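N-acetyl-beta-D glucosaminidase (Rhizomucor miehei CAU432, PDB 4ZM6) probably hydrolyses terminal beta-linked N-acetylglucosamine as a family 3 glycosidase and carries a GCN5-related region that binds acetyl-CoA for glucosamine N-acetylation. Local coordinates at residues Asp390-Leu395 with Trp447-Thr452; Gly659-Asp664 with Arg851-Gly856. One frame throughout, in Å; residues are numbered along the deposited sequence.

In the fold
Contact 1 and contact 2 belong to separate parts of this multi-domain chain. Their centres lie about 52 Å apart, their nearest atoms about 42 Å, and they share no sheet. Contact 1 comes first and closes before contact 2 opens: it pairs strands 392-397 and 447-452, two neighbouring parallel strands of a six-stranded mixed sheet. Contact 2 bridges a much longer span of sequence (186 residues, against 51), joining strand 660-661 of the first N-acetyltransferase range to strand 847-857 of the second. One contact therefore builds the interior of a single alpha/beta unit, whereas the other ties two acetyltransferase regions together beside bound acetyl-CoA.

Contact 1: Asp390-Leu395 with Trp447-Thr452; sequences DKILFL and WVIIGT
Trp447 opens strand 447-452, which pairs with strand 392-397 in the all-parallel part of a mixed six-stranded sheet, within an alpha/beta unit where 392-397 runs between 447-452 and the edge strand 426-431. Its backbone N donates to Lys391 O at 3.2 Å, and its own O accepts from Leu393 N at 2.7 Å. With CG anti to its carbonyl carbon (chi1 -51°), the indole swings back toward Asp390, whose carboxylate lies at the ring edge beside NE1, its plane turned 76° from that of the ring. OD2 stays 3.7 Å from Trp447 NE1 and is bonded instead to Ala387 N, while Arg474 makes a cation-pi contact with the indole. The tryptophan CB meets Ile392 CG1, on the same face of the sheet.

Val448 turns to the other face, where its CG2 approaches Leu393 CB and its CG1 approaches Leu395 CD1. Ile449 then carries the ladder on through both its N, which donates to Leu393 O at 2.8 Å, and its O, which receives Leu395 N and meets the edge of the Phe394 ring at CD1, 3.3 Å away. Its two branches part: CD1 reaches back to Ile392 CG2, whereas CG2 touches Phe394 CD1 at 3.9 Å. The phenylalanine ring also stacks on Phe415 from helix 413-422. Ile450 rejoins Val448 on the opposite face; its CG1 packs on Leu395 CB, and helix 459-471 covers it through Val465 and Ala468. The last rung comes from Gly451, whose N donates to Leu395 O at 2.6 Å, with 161° at the hydrogen.

Contact 2: Gly659-Asp664 with Arg851-Gly856; sequences GVPDDD and RSYRLG
Val660 and Arg854 form an antiparallel hydrogen-bonded pair that ties strand 660-661 to strand 847-857, joining the two acetyltransferase regions by a short beta ladder. Val660 N donates to Arg854 O at 3.0 Å from well above the carbonyl plane, and Arg854 N returns a bond to Val660 O at 2.9 Å. At the next, non-hydrogen-bonded pair, Pro661 has no N-H to give; its CD lies 4.1 Å from Tyr853 CD2, and the tyrosine ring sets its edge against the Val660 carbonyl carbon. Tyr853 OH is taken up by Asp688.

Beyond the proline, Asp662 N donates to Ser852 O at 3.0 Å in a bent bond of 132° at the hydrogen. Asp663 then replaces the backbone as partner: with CG beside its own N (chi1 -53°), OD2 accepts Ser852 N at 2.8 Å through its syn lone pair. A water gathers these groups, accepting from Asp663 N and donating to both Asp663 OD2 and Ser852 O, so each of these two oxygens receives a second bond. Ser852 OG is bonded to His687. Asp662 OD1 stays 4.2 Å from Arg854 NH2, too far for a salt bridge, and the guanidinium is held through NH1 by Asp682 O.

Asp664 caps the start of helix 665-677, whose residues Ser667 and Gln671 touch Pro661 and Val660. Pro661 also touches the bound acetyl-CoA, while strand 686-692 flanks 851-856 through backbone bonds of Arg851 with Asp688 and Tyr853 with Val686.

Contact 1: Asp390-Leu395 with Trp447-Thr452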
loop_
_atom_site.group_PDB
_atom_site.type_symbol
_atom_site.label_atom_id
_atom_site.label_comp_id
_atom_site.label_asym_id
_atom_site.label_seq_id
_atom_site.Cartn_x
_atom_site.Cartn_y
_atom_site.Cartn_z
ATOM N N ASP A 390 47.934 25.456 13.256
ATOM C CA ASP A 390 47.555 24.186 13.872
ATOM C C ASP A 390 48.052 23.014 13.031
ATOM O O ASP A 390 48.102 23.090 11.805
ATOM C CB ASP A 390 46.035 24.068 14.029
ATOM C CG ASP A 390 45.503 24.807 15.239
ATOM O OD1 ASP A 390 46.091 24.671 16.333
ATOM O OD2 ASP A 390 44.472 25.500 15.103
ATOM N N LYS A 391 48.411 21.929 13.704
ATOM C CA LYS A 391 48.868 20.719 13.037
ATOM C C LYS A 391 47.691 19.752 12.924
ATOM O O LYS A 391 47.099 19.369 13.937
ATOM C CB LYS A 391 50.013 20.084 13.833
ATOM C CG LYS A 391 50.732 18.936 13.131
ATOM C CD LYS A 391 51.732 19.419 12.084
ATOM C CE LYS A 391 52.968 18.522 12.024
ATOM N NZ LYS A 391 53.924 18.776 13.150
ATOM N N ILE A 392 47.349 19.381 11.690
ATOM C CA ILE A 392 46.318 18.383 11.434
ATOM C C ILE A 392 46.956 17.056 11.023
ATOM O O ILE A 392 47.739 17.006 10.070
ATOM C CB ILE A 392 45.346 18.835 10.319
ATOM C CG1 ILE A 392 44.563 20.078 10.763
ATOM C CG2 ILE A 392 44.382 17.701 9.953
ATOM C CD1 ILE A 392 43.520 20.561 9.771
ATOM N N LEU A 393 46.608 15.984 11.729
ATOM C CA LEU A 393 47.066 14.639 11.367
ATOM C C LEU A 393 45.956 13.868 10.657
ATOM O O LEU A 393 44.921 13.572 11.253
ATOM C CB LEU A 393 47.506 13.870 12.613
ATOM C CG LEU A 393 48.055 12.463 12.373
ATOM C CD1 LEU A 393 49.134 12.453 11.296
ATOM C CD2 LEU A 393 48.591 11.890 13.672
ATOM N N PHE A 394 46.174 13.548 9.385
ATOM C CA PHE A 394 45.209 12.772 8.621
ATOM C C PHE A 394 45.715 11.342 8.459
ATOM O O PHE A 394 46.697 11.100 7.757
ATOM C CB PHE A 394 44.948 13.420 7.254
ATOM C CG PHE A 394 44.036 12.619 6.353
ATOM C CD1 PHE A 394 42.850 12.079 6.833
ATOM C CD2 PHE A 394 44.358 12.425 5.017
ATOM C CE1 PHE A 394 42.011 11.354 6.005
ATOM C CE2 PHE A 394 43.517 11.704 4.179
ATOM C CZ PHE A 394 42.343 11.164 4.677
ATOM N N LEU A 395 45.036 10.408 9.122
ATOM C CA LEU A 395 45.355 8.984 9.042
ATOM C C LEU A 395 44.314 8.291 8.178
ATOM O O LEU A 395 43.125 8.355 8.481
ATOM C CB LEU A 395 45.362 8.368 10.440
ATOM C CG LEU A 395 46.275 9.047 11.463
ATOM C CD1 LEU A 395 46.210 8.333 12.803
ATOM C CD2 LEU A 395 47.708 9.098 10.953
ATOM N N TRP A 447 44.528 18.526 15.650
ATOM C CA TRP A 447 43.355 17.849 15.107
ATOM C C TRP A 447 43.785 16.549 14.432
ATOM O O TRP A 447 44.741 16.533 13.651
ATOM C CB TRP A 447 42.632 18.739 14.086
ATOM C CG TRP A 447 42.320 20.144 14.559
ATOM C CD1 TRP A 447 43.174 21.219 14.575
ATOM C CD2 TRP A 447 41.067 20.626 15.061
ATOM N NE1 TRP A 447 42.531 22.331 15.064
ATOM C CE2 TRP A 447 41.237 21.998 15.367
ATOM C CE3 TRP A 447 39.816 20.036 15.279
ATOM C CZ2 TRP A 447 40.201 22.785 15.884
ATOM C CZ3 TRP A 447 38.786 20.821 15.793
ATOM C CH2 TRP A 447 38.987 22.179 16.089
ATOM N N VAL A 448 43.077 15.464 14.741
ATOM C CA VAL A 448 43.309 14.168 14.108
ATOM C C VAL A 448 42.077 13.787 13.299
ATOM O O VAL A 448 40.968 13.788 13.823
ATOM C CB VAL A 448 43.579 13.071 15.154
ATOM C CG1 VAL A 448 43.777 11.717 14.481
ATOM C CG2 VAL A 448 44.786 13.441 16.006
ATOM N N ILE A 449 42.274 13.479 12.022
ATOM C CA ILE A 449 41.193 13.008 11.163
ATOM C C ILE A 449 41.547 11.603 10.701
ATOM O O ILE A 449 42.599 11.389 10.096
ATOM C CB ILE A 449 40.982 13.916 9.932
ATOM C CG1 ILE A 449 40.565 15.325 10.365
ATOM C CG2 ILE A 449 39.914 13.331 9.018
ATOM C CD1 ILE A 449 40.479 16.321 9.225
ATOM N N ILE A 450 40.669 10.646 10.982
ATOM C CA ILE A 450 40.914 9.265 10.594
ATOM C C ILE A 450 39.939 8.844 9.503
ATOM O O ILE A 450 38.742 9.116 9.587
ATOM C CB ILE A 450 40.845 8.315 11.800
ATOM C CG1 ILE A 450 41.878 8.756 12.840
ATOM C CG2 ILE A 450 41.125 6.886 11.360
ATOM C CD1 ILE A 450 41.951 7.885 14.072
ATOM N N GLY A 451 40.480 8.204 8.471
ATOM C CA GLY A 451 39.699 7.705 7.352
ATOM C C GLY A 451 39.555 6.208 7.492
ATOM O O GLY A 451 40.535 5.466 7.353
ATOM N N THR A 452 38.343 5.755 7.800
ATOM C CA THR A 452 38.051 4.326 7.820
ATOM C C THR A 452 37.384 3.921 6.517
ATOM O O THR A 452 36.687 4.710 5.888
ATOM C CB THR A 452 37.157 3.926 9.006
ATOM O OG1 THR A 452 35.829 4.429 8.811
ATOM C CG2 THR A 452 37.738 4.462 10.315
#

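Contact 2: Gly659-Asp664 with Arg851-Gly856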
loop_
_atom_site.group_PDB
_atom_site.type_symbol
_atom_site.label_atom_id
_atom_site.label_comp_id
_atom_site.label_asym_id
_atom_site.label_seq_id
_atom_site.Cartn_x
_atom_site.Cartn_y
_atom_site.Cartn_z
ATOM N N GLY A 659 1.175 26.994 -17.328
ATOM C CA GLY A 659 2.608 26.783 -17.230
ATOM C C GLY A 659 3.059 27.508 -15.985
ATOM O O GLY A 659 2.302 27.591 -15.018
ATOM N N VAL A 660 4.274 28.047 -15.999
ATOM C CA VAL A 660 4.786 28.745 -14.832
ATOM C C VAL A 660 4.707 30.249 -15.065
ATOM O O VAL A 660 5.273 30.757 -16.029
ATOM C CB VAL A 660 6.239 28.342 -14.511
ATOM C CG1 VAL A 660 6.708 29.025 -13.230
ATOM C CG2 VAL A 660 6.358 26.828 -14.390
ATOM N N PRO A 661 3.998 30.968 -14.183
ATOM C CA PRO A 661 3.928 32.426 -14.278
ATOM C C PRO A 661 5.296 33.056 -14.517
ATOM O O PRO A 661 6.314 32.511 -14.079
ATOM C CB PRO A 661 3.384 32.840 -12.909
ATOM C CG PRO A 661 2.576 31.675 -12.458
ATOM C CD PRO A 661 3.179 30.443 -13.077
ATOM N N ASP A 662 5.306 34.191 -15.213
ATOM C CA ASP A 662 6.549 34.865 -15.596
ATOM C C ASP A 662 6.670 36.311 -15.101
ATOM O O ASP A 662 7.751 36.896 -15.165
ATOM C CB ASP A 662 6.671 34.841 -17.119
ATOM C CG ASP A 662 8.047 35.218 -17.595
ATOM O OD1 ASP A 662 9.002 34.468 -17.307
ATOM O OD2 ASP A 662 8.171 36.268 -18.253
ATOM N N ASP A 663 5.587 36.879 -14.584
ATOM C CA ASP A 663 5.518 38.322 -14.352
ATOM C C ASP A 663 5.975 38.767 -12.957
ATOM O O ASP A 663 5.864 39.944 -12.621
ATOM C CB ASP A 663 4.097 38.823 -14.635
ATOM C CG ASP A 663 3.602 38.421 -16.018
ATOM O OD1 ASP A 663 4.327 38.659 -17.011
ATOM O OD2 ASP A 663 2.494 37.848 -16.111
ATOM N N ASP A 664 6.486 37.846 -12.145
ATOM C CA ASP A 664 7.108 38.224 -10.882
ATOM C C ASP A 664 8.343 37.370 -10.617
ATOM O O ASP A 664 8.522 36.316 -11.227
ATOM C CB ASP A 664 6.114 38.142 -9.719
ATOM C CG ASP A 664 5.835 36.721 -9.286
ATOM O OD1 ASP A 664 5.201 35.981 -10.066
ATOM O OD2 ASP A 664 6.243 36.344 -8.162
ATOM N N ARG A 851 -1.392 38.370 -18.333
ATOM C CA ARG A 851 -0.324 37.674 -17.635
ATOM C C ARG A 851 0.346 36.704 -18.606
ATOM O O ARG A 851 -0.293 36.228 -19.549
ATOM C CB ARG A 851 -0.877 36.899 -16.434
ATOM C CG ARG A 851 -1.536 37.742 -15.353
ATOM C CD ARG A 851 -0.519 38.508 -14.525
ATOM N NE ARG A 851 -1.149 39.444 -13.590
ATOM C CZ ARG A 851 -1.769 39.097 -12.462
ATOM N NH1 ARG A 851 -1.867 37.824 -12.104
ATOM N NH2 ARG A 851 -2.302 40.027 -11.682
ATOM N N SER A 852 1.624 36.402 -18.369
ATOM C CA SER A 852 2.377 35.482 -19.235
ATOM C C SER A 852 2.911 34.279 -18.459
ATOM O O SER A 852 3.187 34.372 -17.263
ATOM C CB SER A 852 3.528 36.220 -19.924
ATOM O OG SER A 852 3.058 37.366 -20.623
ATOM N N TYR A 853 3.044 33.151 -19.151
ATOM C CA TYR A 853 3.562 31.917 -18.557
ATOM C C TYR A 853 4.573 31.253 -19.480
ATOM O O TYR A 853 4.502 31.402 -20.694
ATOM C CB TYR A 853 2.427 30.920 -18.285
ATOM C CG TYR A 853 1.179 31.532 -17.690
ATOM C CD1 TYR A 853 0.183 32.041 -18.508
ATOM C CD2 TYR A 853 0.990 31.594 -16.312
ATOM C CE1 TYR A 853 -0.961 32.597 -17.977
ATOM C CE2 TYR A 853 -0.159 32.152 -15.771
ATOM C CZ TYR A 853 -1.129 32.655 -16.615
ATOM O OH TYR A 853 -2.277 33.217 -16.106
ATOM N N ARG A 854 5.504 30.506 -18.900
ATOM C CA ARG A 854 6.412 29.670 -19.678
ATOM C C ARG A 854 6.061 28.215 -19.437
ATOM O O ARG A 854 6.116 27.740 -18.301
ATOM C CB ARG A 854 7.860 29.922 -19.278
ATOM C CG ARG A 854 8.874 29.090 -20.056
ATOM C CD ARG A 854 10.287 29.312 -19.539
ATOM N NE ARG A 854 10.622 30.735 -19.502
ATOM C CZ ARG A 854 10.955 31.458 -20.569
ATOM N NH1 ARG A 854 10.997 30.909 -21.784
ATOM N NH2 ARG A 854 11.231 32.751 -20.419
ATOM N N LEU A 855 5.700 27.508 -20.502
ATOM C CA LEU A 855 5.338 26.107 -20.384
ATOM C C LEU A 855 6.566 25.270 -20.059
ATOM O O LEU A 855 7.698 25.683 -20.315
ATOM C CB LEU A 855 4.697 25.597 -21.674
ATOM C CG LEU A 855 3.453 26.340 -22.170
ATOM C CD1 LEU A 855 2.769 25.533 -23.267
ATOM C CD2 LEU A 855 2.481 26.637 -21.030
ATOM N N GLY A 856 6.322 24.101 -19.478
ATOM C CA GLY A 856 7.365 23.125 -19.183
ATOM C C GLY A 856 6.782 21.744 -19.361
ATOM O O GLY A 856 5.595 21.537 -19.113
HETATM O O HOH W 1 2.805 35.674 -14.405
#